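Local coordinates for amidohydrolase (Staphylococcus aureus, PDB 3NUR), which probably hydrolyses carbon-nitrogen bonds of a still unidentified substrate, using a metal site within a TIM-barrel amidohydrolase fold, at residues Lys23-Glu28 with Ile342-Gly347; Asp86-Val91 with Pro126-Gly131; Ala159-Arg164 with Val187-His192; Ile288-Met293 with Ile311-Asp316. All blocks are in the same frame, centred on the assembly; numbering follows the deposited sequence.

Interaction 1. Residues Lys23-Glu28 with Ile342-Gly347; sequences KSITFE and ISYTNG. With CA (calcium ion), chain B.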
loop_
_atom_site.group_PDB
_atom_site.type_symbol
_atom_site.label_atom_id
_atom_site.label_comp_id
_atom_site.label_asym_id
_atom_site.label_seq_id
_atom_site.Cartn_x
_atom_site.Cartn_y
_atom_site.Cartn_z
ATOM N N LYS A 23 20.440 6.407 -4.408
ATOM C CA LYS A 23 19.404 5.552 -4.985
ATOM C C LYS A 23 18.297 5.190 -4.008
ATOM O O LYS A 23 18.517 5.153 -2.797
ATOM C CB LYS A 23 19.988 4.299 -5.652
ATOM C CG LYS A 23 20.976 4.580 -6.779
ATOM C CD LYS A 23 20.305 5.053 -8.073
ATOM C CE LYS A 23 21.329 5.533 -9.071
ATOM N NZ LYS A 23 22.282 4.459 -9.455
ATOM N N SER A 24 17.093 4.957 -4.545
ATOM C CA SER A 24 15.941 4.671 -3.711
ATOM C C SER A 24 15.277 3.357 -4.010
ATOM O O SER A 24 15.466 2.782 -5.093
ATOM C CB SER A 24 14.911 5.795 -3.840
ATOM O OG SER A 24 14.359 5.848 -5.150
ATOM N N ILE A 25 14.488 2.893 -3.040
ATOM C CA ILE A 25 13.582 1.744 -3.161
ATOM C C ILE A 25 12.190 2.424 -3.105
ATOM O O ILE A 25 11.912 3.155 -2.147
ATOM C CB ILE A 25 13.745 0.686 -2.040
ATOM C CG1 ILE A 25 15.172 0.079 -2.009
ATOM C CG2 ILE A 25 12.688 -0.438 -2.202
ATOM C CD1 ILE A 25 15.496 -0.724 -0.674
ATOM N N THR A 26 11.340 2.215 -4.122
ATOM C CA THR A 26 10.005 2.843 -4.161
ATOM C C THR A 26 8.927 1.760 -3.917
ATOM O O THR A 26 8.994 0.660 -4.497
ATOM C CB THR A 26 9.814 3.734 -5.387
ATOM O OG1 THR A 26 10.093 2.976 -6.553
ATOM C CG2 THR A 26 10.696 5.011 -5.369
ATOM N N PHE A 27 7.957 2.066 -3.042
ATOM C CA PHE A 27 7.011 1.069 -2.539
ATOM C C PHE A 27 5.596 0.978 -3.114
ATOM O O PHE A 27 4.883 0.011 -2.810
ATOM C CB PHE A 27 6.979 1.142 -1.012
ATOM C CG PHE A 27 8.139 0.445 -0.348
ATOM C CD1 PHE A 27 7.996 -0.844 0.160
ATOM C CD2 PHE A 27 9.371 1.084 -0.209
ATOM C CE1 PHE A 27 9.071 -1.498 0.772
ATOM C CE2 PHE A 27 10.439 0.443 0.432
ATOM C CZ PHE A 27 10.278 -0.840 0.920
ATOM N N GLU A 28 5.159 1.986 -3.885
ATOM C CA GLU A 28 3.794 1.954 -4.424
ATOM C C GLU A 28 3.891 2.172 -5.908
ATOM O O GLU A 28 3.696 3.278 -6.383
ATOM C CB GLU A 28 2.900 3.011 -3.728
ATOM C CG GLU A 28 1.411 2.746 -3.936
ATOM C CD GLU A 28 0.536 3.897 -3.479
ATOM O OE1 GLU A 28 -0.202 4.447 -4.326
ATOM O OE2 GLU A 28 0.621 4.282 -2.288
ATOM N N ILE A 342 14.982 7.075 4.556
ATOM C CA ILE A 342 13.790 7.196 3.707
ATOM C C ILE A 342 14.043 6.631 2.315
ATOM O O ILE A 342 13.180 5.923 1.793
ATOM C CB ILE A 342 13.305 8.674 3.615
ATOM C CG1 ILE A 342 12.923 9.223 4.994
ATOM C CG2 ILE A 342 12.126 8.816 2.602
ATOM C CD1 ILE A 342 12.837 10.812 4.945
ATOM N N SER A 343 15.207 6.950 1.716
ATOM C CA SER A 343 15.515 6.506 0.363
ATOM C C SER A 343 15.642 4.986 0.244
ATOM O O SER A 343 15.038 4.394 -0.665
ATOM C CB SER A 343 16.779 7.192 -0.151
ATOM O OG SER A 343 16.903 7.095 -1.560
ATOM N N TYR A 344 16.433 4.360 1.133
ATOM C CA TYR A 344 16.722 2.929 0.994
ATOM C C TYR A 344 16.773 2.084 2.264
ATOM O O TYR A 344 16.339 0.929 2.219
ATOM C CB TYR A 344 18.116 2.862 0.302
ATOM C CG TYR A 344 18.525 1.543 -0.317
ATOM C CD1 TYR A 344 18.431 1.339 -1.694
ATOM C CD2 TYR A 344 19.129 0.547 0.447
ATOM C CE1 TYR A 344 18.836 0.136 -2.279
ATOM C CE2 TYR A 344 19.522 -0.668 -0.124
ATOM C CZ TYR A 344 19.372 -0.868 -1.488
ATOM O OH TYR A 344 19.747 -2.059 -2.064
ATOM N N THR A 345 17.400 2.583 3.341
ATOM C CA THR A 345 17.652 1.734 4.512
ATOM C C THR A 345 16.445 1.244 5.270
ATOM O O THR A 345 16.440 0.079 5.664
ATOM C CB THR A 345 18.813 2.204 5.408
ATOM O OG1 THR A 345 18.381 3.267 6.241
ATOM C CG2 THR A 345 20.090 2.555 4.638
ATOM N N ASN A 346 15.420 2.102 5.497
ATOM C CA ASN A 346 14.217 1.604 6.193
ATOM C C ASN A 346 13.610 0.431 5.388
ATOM O O ASN A 346 13.275 -0.595 5.969
ATOM C CB ASN A 346 13.159 2.698 6.355
ATOM C CG ASN A 346 13.506 3.808 7.307
ATOM O OD1 ASN A 346 14.357 3.671 8.204
ATOM N ND2 ASN A 346 12.806 4.934 7.145
ATOM N N GLY A 347 13.506 0.613 4.070
ATOM C CA GLY A 347 12.915 -0.359 3.153
ATOM C C GLY A 347 13.726 -1.625 2.979
ATOM O O GLY A 347 13.156 -2.718 2.964
HETATM CA CA CA B . -1.320 3.823 -6.054
HETATM O O HOH W 1 12.193 3.752 0.537
HETATM O O HOH W 2 -2.369 5.673 -5.570
HETATM O O HOH W 3 -2.975 3.660 -7.580
#
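The first barrel strand, 24-31, meets the C-terminal helix 336-351 here, and Ser-343 and Tyr-344 of the helix touch Lys-23, Ser-24 and Ile-25. Strand 24-26 and helix 342-347 approach to 5.9 Å, with their directions 70° apart. The hydroxyl of Ser-343 donates to the backbone O of Lys-23, OG to O 2.8 Å. It comes from above the carbonyl plane, not along a lone pair. OG stands anti to the backbone N of Ser-343 (chi1 -163°), and this turn carries it to the strand. Ile-25 N donates to Ser-343 O at 2.9 Å, a nearly straight bond. The helix widens into a pi-type turn at 342-345, and this carbonyl points at the strand. A water lies between the strand and the helix, 2.8 Å from Ile-25 O and 2.7 Å from Ile-342 O. In the TIM barrel, this C-terminal helix packs across the start of the first strand, which further along carries Glu-28 and His-30 of the metal site. Ile-25 lays its CD1 over the centre of one face of the Tyr-344 ring, 3.6 Å from the centroid, a CH-pi contact. CG1 of Ile-25 also touches CD1 of Tyr-344. Further along, the chain turns a corner at Phe-27, whose CZ reaches Gly-347 CA at 3.5 Å, with that carbon at the ring edge. Beyond the corner, Glu-28 OE1 binds the calcium ion at 2.1 Å.

Interaction 2. Residues Asp86-Val91 with Pro126-Gly131; sequences DVQIQV and PNRFVG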
loop_
_atom_site.group_PDB
_atom_site.type_symbol
_atom_site.label_atom_id
_atom_site.label_comp_id
_atom_site.label_asym_id
_atom_site.label_seq_id
_atom_site.Cartn_x
_atom_site.Cartn_y
_atom_site.Cartn_z
ATOM N N ASP A 86 16.652 8.278 -10.121
ATOM C CA ASP A 86 17.561 7.611 -9.183
ATOM C C ASP A 86 16.883 6.508 -8.352
ATOM O O ASP A 86 17.191 6.330 -7.171
ATOM C CB ASP A 86 18.312 8.639 -8.287
ATOM C CG ASP A 86 19.308 9.532 -9.024
ATOM O OD1 ASP A 86 19.774 9.133 -10.122
ATOM O OD2 ASP A 86 19.630 10.617 -8.500
ATOM N N VAL A 87 15.935 5.802 -8.965
ATOM C CA VAL A 87 15.243 4.691 -8.317
ATOM C C VAL A 87 15.978 3.411 -8.702
ATOM O O VAL A 87 15.971 3.037 -9.879
ATOM C CB VAL A 87 13.753 4.611 -8.736
ATOM C CG1 VAL A 87 13.071 3.418 -8.064
ATOM C CG2 VAL A 87 13.010 5.921 -8.412
ATOM N N GLN A 88 16.512 2.690 -7.706
ATOM C CA GLN A 88 17.203 1.416 -7.922
ATOM C C GLN A 88 16.156 0.316 -8.019
ATOM O O GLN A 88 16.261 -0.547 -8.884
ATOM C CB GLN A 88 18.167 1.124 -6.755
ATOM C CG GLN A 88 18.950 -0.207 -6.859
ATOM C CD GLN A 88 19.855 -0.278 -8.069
ATOM O OE1 GLN A 88 19.875 -1.278 -8.796
ATOM N NE2 GLN A 88 20.596 0.790 -8.335
ATOM N N ILE A 89 15.163 0.316 -7.093
ATOM C CA ILE A 89 14.147 -0.732 -7.073
ATOM C C ILE A 89 12.736 -0.193 -7.024
ATOM O O ILE A 89 12.438 0.699 -6.216
ATOM C CB ILE A 89 14.391 -1.679 -5.850
ATOM C CG1 ILE A 89 15.758 -2.401 -5.928
ATOM C CG2 ILE A 89 13.223 -2.653 -5.599
ATOM C CD1 ILE A 89 16.154 -3.098 -4.666
ATOM N N GLN A 90 11.839 -0.813 -7.825
ATOM C CA GLN A 90 10.421 -0.583 -7.693
ATOM C C GLN A 90 9.866 -1.872 -7.072
ATOM O O GLN A 90 10.191 -2.977 -7.537
ATOM C CB GLN A 90 9.719 -0.323 -9.037
ATOM C CG GLN A 90 9.816 1.115 -9.489
ATOM C CD GLN A 90 8.916 1.423 -10.675
ATOM O OE1 GLN A 90 8.722 2.590 -11.065
ATOM N NE2 GLN A 90 8.293 0.405 -11.242
ATOM N N VAL A 91 9.037 -1.723 -6.047
ATOM C CA VAL A 91 8.309 -2.840 -5.418
ATOM C C VAL A 91 6.983 -2.832 -6.191
ATOM O O VAL A 91 6.232 -1.842 -6.143
ATOM C CB VAL A 91 8.122 -2.693 -3.883
ATOM C CG1 VAL A 91 7.407 -3.909 -3.321
ATOM C CG2 VAL A 91 9.458 -2.490 -3.166
ATOM N N PRO A 126 16.135 -8.947 -12.077
ATOM C CA PRO A 126 16.063 -9.165 -10.612
ATOM C C PRO A 126 16.688 -8.101 -9.740
ATOM O O PRO A 126 16.425 -8.074 -8.541
ATOM C CB PRO A 126 16.802 -10.503 -10.425
ATOM C CG PRO A 126 17.768 -10.542 -11.558
ATOM C CD PRO A 126 16.945 -10.012 -12.710
ATOM N N ASN A 127 17.564 -7.279 -10.318
ATOM C CA ASN A 127 18.226 -6.227 -9.552
ATOM C C ASN A 127 17.392 -4.949 -9.475
ATOM O O ASN A 127 17.700 -4.085 -8.658
ATOM C CB ASN A 127 19.604 -5.923 -10.143
ATOM C CG ASN A 127 20.538 -7.109 -10.094
ATOM O OD1 ASN A 127 20.924 -7.662 -11.126
ATOM N ND2 ASN A 127 20.884 -7.559 -8.894
ATOM N N ARG A 128 16.325 -4.838 -10.281
ATOM C CA ARG A 128 15.539 -3.598 -10.322
ATOM C C ARG A 128 14.138 -3.700 -9.766
ATOM O O ARG A 128 13.466 -2.679 -9.616
ATOM C CB ARG A 128 15.471 -3.051 -11.769
ATOM C CG ARG A 128 16.819 -2.879 -12.490
ATOM C CD ARG A 128 17.799 -1.897 -11.814
ATOM N NE ARG A 128 17.241 -0.552 -11.591
ATOM C CZ ARG A 128 17.224 0.423 -12.496
ATOM N NH1 ARG A 128 17.732 0.223 -13.713
ATOM N NH2 ARG A 128 16.709 1.609 -12.192
ATOM N N PHE A 129 13.676 -4.923 -9.521
ATOM C CA PHE A 129 12.306 -5.141 -9.068
ATOM C C PHE A 129 12.182 -6.158 -7.968
ATOM O O PHE A 129 12.955 -7.118 -7.887
ATOM C CB PHE A 129 11.408 -5.541 -10.251
ATOM C CG PHE A 129 11.391 -4.543 -11.382
ATOM C CD1 PHE A 129 10.701 -3.335 -11.260
ATOM C CD2 PHE A 129 12.098 -4.785 -12.553
ATOM C CE1 PHE A 129 10.713 -2.403 -12.296
ATOM C CE2 PHE A 129 12.095 -3.859 -13.597
ATOM C CZ PHE A 129 11.391 -2.677 -13.468
ATOM N N VAL A 130 11.193 -5.932 -7.117
ATOM C CA VAL A 130 10.794 -6.818 -6.030
ATOM C C VAL A 130 9.255 -6.928 -6.185
ATOM O O VAL A 130 8.599 -5.949 -6.568
ATOM C CB VAL A 130 11.240 -6.261 -4.652
ATOM C CG1 VAL A 130 10.538 -6.972 -3.505
ATOM C CG2 VAL A 130 12.757 -6.384 -4.484
ATOM N N GLY A 131 8.695 -8.102 -5.915
ATOM C CA GLY A 131 7.253 -8.248 -6.080
ATOM C C GLY A 131 6.443 -8.255 -4.807
ATOM O O GLY A 131 6.886 -8.769 -3.774
#
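Arg-128, Val-130 and Gln-90 bury large areas where strands 87-94 and 129-131 run side by side. The strands are parallel neighbours in the TIM-barrel sheet, joined through helix 104-124 as a beta-alpha-beta unit. Arg-128 sits just before its strand and folds back over the start of the other. Its chain bends at chi2 and chi3 (-61° and -55°), which brings the guanidinium edge onto two successive carbonyls. NE donates to Gln-88 O at 2.9 Å, and NH2 donates to Val-87 O at 2.8 Å. Both acceptors lie close to the guanidinium plane. Asn-83 OD1 is a second partner of NH2. The backbone pairing follows at once: Gln-90 N donates to Arg-128 O, and Val-130 N to Gln-90 O, both at 3.1 Å. On one face of the sheet, Gln-90 and Phe-129 lie side by side and point the same way. CB of Gln-90 is 3.9 Å from CD1 of the ring. Helix 75-84 packs on this face through Arg-78 and Met-82. Val-130 points to the other face, with Val-91. There its CG2, anti to its own carbonyl carbon, meets CG2 of Ile-89 at 3.9 Å.

Interaction 3. Residues Ala159-Arg164 with Val187-His192; sequences ALIMGR and VPIYLH. With CA (calcium ion), chain B.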
loop_
_atom_site.group_PDB
_atom_site.type_symbol
_atom_site.label_atom_id
_atom_site.label_comp_id
_atom_site.label_asym_id
_atom_site.label_seq_id
_atom_site.Cartn_x
_atom_site.Cartn_y
_atom_site.Cartn_z
ATOM N N ALA A 159 2.535 -8.181 0.318
ATOM C CA ALA A 159 1.329 -8.152 -0.494
ATOM C C ALA A 159 0.818 -6.728 -0.487
ATOM O O ALA A 159 1.040 -6.003 0.483
ATOM C CB ALA A 159 0.262 -9.060 0.115
ATOM N N LEU A 160 0.144 -6.330 -1.568
ATOM C CA LEU A 160 -0.537 -5.037 -1.580
ATOM C C LEU A 160 -2.003 -5.389 -1.797
ATOM O O LEU A 160 -2.316 -6.126 -2.739
ATOM C CB LEU A 160 -0.018 -4.080 -2.663
ATOM C CG LEU A 160 -0.750 -2.702 -2.751
ATOM C CD1 LEU A 160 0.227 -1.581 -3.107
ATOM C CD2 LEU A 160 -1.904 -2.749 -3.772
ATOM N N ILE A 161 -2.893 -4.860 -0.935
ATOM C CA ILE A 161 -4.343 -5.117 -0.973
ATOM C C ILE A 161 -5.057 -3.811 -1.253
ATOM O O ILE A 161 -4.849 -2.826 -0.537
ATOM C CB ILE A 161 -4.873 -5.727 0.368
ATOM C CG1 ILE A 161 -4.239 -7.119 0.639
ATOM C CG2 ILE A 161 -6.452 -5.788 0.363
ATOM C CD1 ILE A 161 -4.568 -7.729 2.000
HETATM N N MSE A 162 -5.891 -3.809 -2.290
HETATM C CA MSE A 162 -6.651 -2.620 -2.647
HETATM C C MSE A 162 -8.066 -2.705 -2.132
HETATM O O MSE A 162 -8.757 -3.698 -2.351
HETATM C CB MSE A 162 -6.648 -2.424 -4.166
HETATM C CG MSE A 162 -5.481 -1.576 -4.643
HETATM SE SE MSE A 162 -5.318 -1.546 -6.572
HETATM C CE MSE A 162 -7.247 -1.960 -7.081
ATOM N N GLY A 163 -8.502 -1.636 -1.489
ATOM C CA GLY A 163 -9.868 -1.529 -0.993
ATOM C C GLY A 163 -10.200 -2.490 0.113
ATOM O O GLY A 163 -9.417 -2.683 1.050
ATOM N N ARG A 164 -11.383 -3.085 0.008
ATOM C CA ARG A 164 -11.898 -3.957 1.041
ATOM C C ARG A 164 -12.622 -5.163 0.440
ATOM O O ARG A 164 -12.762 -5.280 -0.784
ATOM C CB ARG A 164 -12.797 -3.143 2.017
ATOM C CG ARG A 164 -14.133 -2.705 1.443
ATOM C CD ARG A 164 -14.484 -1.242 1.715
ATOM N NE ARG A 164 -13.604 -0.272 1.050
ATOM C CZ ARG A 164 -13.769 0.200 -0.188
ATOM N NH1 ARG A 164 -12.939 1.110 -0.672
ATOM N NH2 ARG A 164 -14.751 -0.254 -0.957
ATOM N N VAL A 187 6.545 -10.698 6.421
ATOM C CA VAL A 187 6.434 -9.755 5.302
ATOM C C VAL A 187 5.328 -8.726 5.593
ATOM O O VAL A 187 4.360 -9.077 6.269
ATOM C CB VAL A 187 6.219 -10.446 3.931
ATOM C CG1 VAL A 187 7.444 -11.268 3.509
ATOM C CG2 VAL A 187 4.937 -11.295 3.913
ATOM N N PRO A 188 5.420 -7.484 5.044
ATOM C CA PRO A 188 4.354 -6.503 5.307
ATOM C C PRO A 188 3.172 -6.611 4.325
ATOM O O PRO A 188 3.251 -7.254 3.272
ATOM C CB PRO A 188 5.080 -5.167 5.119
ATOM C CG PRO A 188 6.073 -5.449 4.020
ATOM C CD PRO A 188 6.513 -6.883 4.235
ATOM N N ILE A 189 2.072 -5.937 4.676
ATOM C CA ILE A 189 0.893 -5.809 3.815
ATOM C C ILE A 189 0.722 -4.302 3.554
ATOM O O ILE A 189 0.611 -3.525 4.495
ATOM C CB ILE A 189 -0.407 -6.406 4.443
ATOM C CG1 ILE A 189 -0.327 -7.946 4.643
ATOM C CG2 ILE A 189 -1.628 -6.020 3.618
ATOM C CD1 ILE A 189 -1.421 -8.494 5.532
ATOM N N TYR A 190 0.687 -3.902 2.292
ATOM C CA TYR A 190 0.441 -2.513 1.896
ATOM C C TYR A 190 -1.080 -2.417 1.695
ATOM O O TYR A 190 -1.631 -3.173 0.892
ATOM C CB TYR A 190 1.173 -2.188 0.561
ATOM C CG TYR A 190 1.425 -0.709 0.306
ATOM C CD1 TYR A 190 2.715 -0.226 0.112
ATOM C CD2 TYR A 190 0.369 0.196 0.206
ATOM C CE1 TYR A 190 2.959 1.126 -0.121
ATOM C CE2 TYR A 190 0.598 1.554 -0.052
ATOM C CZ TYR A 190 1.897 2.011 -0.217
ATOM O OH TYR A 190 2.151 3.349 -0.410
ATOM N N LEU A 191 -1.767 -1.531 2.452
ATOM C CA LEU A 191 -3.234 -1.347 2.346
ATOM C C LEU A 191 -3.452 -0.085 1.509
ATOM O O LEU A 191 -3.089 1.011 1.935
ATOM C CB LEU A 191 -3.859 -1.200 3.741
ATOM C CG LEU A 191 -5.393 -1.257 3.835
ATOM C CD1 LEU A 191 -5.928 -2.657 3.441
ATOM C CD2 LEU A 191 -5.841 -0.921 5.260
ATOM N N HIS A 192 -3.988 -0.261 0.300
ATOM C CA HIS A 192 -4.146 0.779 -0.726
ATOM C C HIS A 192 -5.627 1.144 -0.945
ATOM O O HIS A 192 -6.485 0.272 -0.840
ATOM C CB HIS A 192 -3.544 0.219 -2.037
ATOM C CG HIS A 192 -3.440 1.174 -3.195
ATOM N ND1 HIS A 192 -4.548 1.559 -3.910
ATOM C CD2 HIS A 192 -2.348 1.754 -3.739
ATOM C CE1 HIS A 192 -4.109 2.409 -4.827
ATOM N NE2 HIS A 192 -2.794 2.546 -4.769
HETATM CA CA CA B . -1.320 3.823 -6.054
HETATM O O HOH W 4 -8.124 -0.412 1.615
HETATM O O HOH W 2 -2.369 5.673 -5.570
HETATM O O HOH W 3 -2.975 3.660 -7.580
#
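His-192 and Tyr-190 both carry CG anti to the backbone N (chi1 -173° and -159°), which sends their rings off the same face of the sheet beside Met-162 and Leu-160. Leu-160 has the same first torsion (chi1 178°). It therefore runs alongside Tyr-190, pointing the same way, and its CD1 makes an off-centre CH-pi contact with the ring, 3.7 Å from Tyr-190 CG, approaching obliquely. The other branch, CD2, meets His-192 CB at 3.8 Å. Selenomethionine Met-162 lies beside the imidazole, with CG 3.4 Å from His-192 ND1. Its selenium is oblique to the ring. On the opposite face, Ile-161 CD1 packs on Ile-189 CG2 at 3.8 Å. Strands 159-162 and 189-192 are parallel and form a beta-alpha-beta unit with helix 176-185, part of the TIM barrel. Five backbone hydrogen bonds join the segments. Ile-161 N to Tyr-190 O and His-192 N to Ile-161 O are both 2.8 Å long and nearly straight. Beyond the strand end, Gly-163 N donates to His-192 O, and a water donates to the carbonyls of both residues. The backbone N and O of His-192 are thus each held by the neighbouring segment. Its NE2 binds the calcium ion at 2.3 Å, alongside Glu-28, His-30, Asp-316 and two waters. The hydroxyl of Tyr-190 instead reaches Thr-289 OG1 and, weakly, Glu-28 OE2. NE2 of His-192 is taken by the metal, and ND1 is hydrogen-bonded to a residue adjoining the segments. Both nitrogens are engaged, which fixes the ring's rotation, and the nearby ion would probably polarise it.

Interaction 4. Residues Ile288-Met293 with Ile311-Asp316; sequences ITPSGM and ILYAAD. With CA (calcium ion), chain B.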
loop_
_atom_site.group_PDB
_atom_site.type_symbol
_atom_site.label_atom_id
_atom_site.label_comp_id
_atom_site.label_asym_id
_atom_site.label_seq_id
_atom_site.Cartn_x
_atom_site.Cartn_y
_atom_site.Cartn_z
ATOM N N ILE A 288 4.758 4.610 6.563
ATOM C CA ILE A 288 3.979 5.563 5.765
ATOM C C ILE A 288 4.777 5.943 4.503
ATOM O O ILE A 288 5.984 6.171 4.592
ATOM C CB ILE A 288 3.630 6.801 6.641
ATOM C CG1 ILE A 288 2.555 6.457 7.710
ATOM C CG2 ILE A 288 3.212 8.014 5.777
ATOM C CD1 ILE A 288 2.334 7.521 8.786
ATOM N N THR A 289 4.082 6.108 3.362
ATOM C CA THR A 289 4.727 6.558 2.127
ATOM C C THR A 289 4.023 7.811 1.572
ATOM O O THR A 289 2.870 8.063 1.935
ATOM C CB THR A 289 4.797 5.447 1.016
ATOM O OG1 THR A 289 3.674 5.535 0.112
ATOM C CG2 THR A 289 5.021 4.029 1.537
ATOM N N PRO A 290 4.688 8.562 0.657
ATOM C CA PRO A 290 4.059 9.759 0.083
ATOM C C PRO A 290 3.157 9.456 -1.111
ATOM O O PRO A 290 2.422 10.342 -1.540
ATOM C CB PRO A 290 5.255 10.580 -0.424
ATOM C CG PRO A 290 6.489 9.805 -0.092
ATOM C CD PRO A 290 6.087 8.419 0.195
ATOM N N SER A 291 3.277 8.247 -1.726
ATOM C CA SER A 291 2.572 7.903 -2.985
ATOM C C SER A 291 2.732 8.998 -4.062
ATOM O O SER A 291 1.743 9.408 -4.679
ATOM C CB SER A 291 1.088 7.646 -2.732
ATOM O OG SER A 291 0.879 6.776 -1.642
ATOM N N GLY A 292 3.949 9.512 -4.228
ATOM C CA GLY A 292 4.243 10.538 -5.227
ATOM C C GLY A 292 3.687 11.925 -4.949
ATOM O O GLY A 292 3.745 12.795 -5.827
HETATM N N MSE A 293 3.169 12.164 -3.720
HETATM C CA MSE A 293 2.645 13.487 -3.330
HETATM C C MSE A 293 3.809 14.179 -2.607
HETATM O O MSE A 293 3.956 14.048 -1.402
HETATM C CB MSE A 293 1.422 13.354 -2.395
HETATM C CG MSE A 293 0.186 12.769 -3.066
HETATM SE SE MSE A 293 -1.186 12.305 -1.712
HETATM C CE MSE A 293 -1.173 13.854 -0.615
ATOM N N ILE A 311 9.181 5.966 7.705
ATOM C CA ILE A 311 8.844 6.537 6.402
ATOM C C ILE A 311 9.548 5.798 5.270
ATOM O O ILE A 311 10.769 5.619 5.297
ATOM C CB ILE A 311 9.109 8.075 6.366
ATOM C CG1 ILE A 311 8.330 8.809 7.499
ATOM C CG2 ILE A 311 8.795 8.678 4.988
ATOM C CD1 ILE A 311 8.808 10.249 7.735
ATOM N N LEU A 312 8.768 5.388 4.271
ATOM C CA LEU A 312 9.278 4.719 3.072
ATOM C C LEU A 312 9.010 5.604 1.869
ATOM O O LEU A 312 8.141 6.456 1.943
ATOM C CB LEU A 312 8.603 3.343 2.869
ATOM C CG LEU A 312 8.751 2.327 3.991
ATOM C CD1 LEU A 312 7.886 1.085 3.716
ATOM C CD2 LEU A 312 10.212 1.945 4.212
ATOM N N TYR A 313 9.777 5.445 0.783
ATOM C CA TYR A 313 9.602 6.267 -0.409
ATOM C C TYR A 313 8.697 5.572 -1.426
ATOM O O TYR A 313 8.584 4.348 -1.410
ATOM C CB TYR A 313 10.977 6.644 -0.990
ATOM C CG TYR A 313 11.048 8.000 -1.660
ATOM C CD1 TYR A 313 10.293 9.074 -1.193
ATOM C CD2 TYR A 313 11.912 8.224 -2.732
ATOM C CE1 TYR A 313 10.395 10.341 -1.775
ATOM C CE2 TYR A 313 12.022 9.486 -3.323
ATOM C CZ TYR A 313 11.255 10.537 -2.848
ATOM O OH TYR A 313 11.350 11.774 -3.444
ATOM N N ALA A 314 7.989 6.349 -2.242
ATOM C CA ALA A 314 7.032 5.812 -3.234
ATOM C C ALA A 314 6.646 6.915 -4.199
ATOM O O ALA A 314 6.533 8.070 -3.785
ATOM C CB ALA A 314 5.781 5.282 -2.537
ATOM N N ALA A 315 6.402 6.556 -5.470
ATOM C CA ALA A 315 6.056 7.514 -6.522
ATOM C C ALA A 315 4.633 7.384 -7.059
ATOM O O ALA A 315 4.174 8.300 -7.734
ATOM C CB ALA A 315 7.019 7.336 -7.702
ATOM N N ASP A 316 3.980 6.224 -6.855
ATOM C CA ASP A 316 2.661 5.907 -7.459
ATOM C C ASP A 316 2.816 5.795 -8.995
ATOM O O ASP A 316 1.878 6.054 -9.766
ATOM C CB ASP A 316 1.544 6.902 -7.043
ATOM C CG ASP A 316 0.157 6.301 -7.114
ATOM O OD1 ASP A 316 0.051 5.041 -7.134
ATOM O OD2 ASP A 316 -0.835 7.084 -7.244
HETATM CA CA CA B . -1.320 3.823 -6.054
HETATM O O HOH W 5 -1.068 9.007 -5.368
HETATM O O HOH W 2 -2.369 5.673 -5.570
HETATM O O HOH W 3 -2.975 3.660 -7.580
#
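The two segments run side by side with their end-to-end directions 36° apart, as loops that follow strand 286-288 and helix 296-306. They lie at the C-terminal end of the TIM barrel, where the metal site sits. A single bridge pairs Ile-288 with Ile-311, and Leu-312 N donates to Ile-288 O at 2.9 Å. The first segment then makes a type I' turn from Pro-290 to Met-293, closed by Met-293 N on Pro-290 O. Within it, Gly-292 N donates to Ala-314 O at 3.0 Å, from above the carbonyl plane. Gly-292 CA also lies 3.4 Å from Ala-315 O, so the two backbones are in close contact. Among the side chains, Pro-290 fits against the second segment. Its CD is 3.3 Å from Leu-312 O, and its CG meets Tyr-313 CD1, the side chains crossing at about a right angle. The methyl of Ala-314 reaches Thr-289, with CB 3.4 Å from OG1. That hydroxyl is hydrogen-bonded with Tyr-190 OH and also accepts a weak bond from Ser-291 N. Ser-291 OG pairs with Glu-28 OE2, so the turn touches a second metal ligand. CB of Asp-316 lies against Ser-291 O. CG stands anti to the backbone N (chi1 -155°), which turns the carboxylate to the metal. A water donates to both Ser-291 O and Asp-316 OD2. The other oxygen, OD1 of Asp-316, binds the calcium ion at 2.1 Å.

Interactions 1, 3 and 4 converge on one calcium ion, to which they bring Glu-28, His-192 and Asp-316. His-30 and two waters complete the site. A second shell ties them together. Glu-28 OE2 lies 2.6 Å from both Tyr-190 OH and Ser-291 OG, the Tyr-190 bond being weak, and Tyr-190 OH is 2.7 Å from Thr-289 OG1. Interactions 1 and 4 also meet away from the metal, where Asn-346 ND2 is 2.8 Å from Ile-311 O. Interaction 2 extends the sheet of interaction 1, with Thr-26 N 2.8 Å from Ile-89 O. It stands apart from interactions 3 and 4, nearest atoms about 6 Å away in each case. Along the chain, interaction 1 encloses the other three.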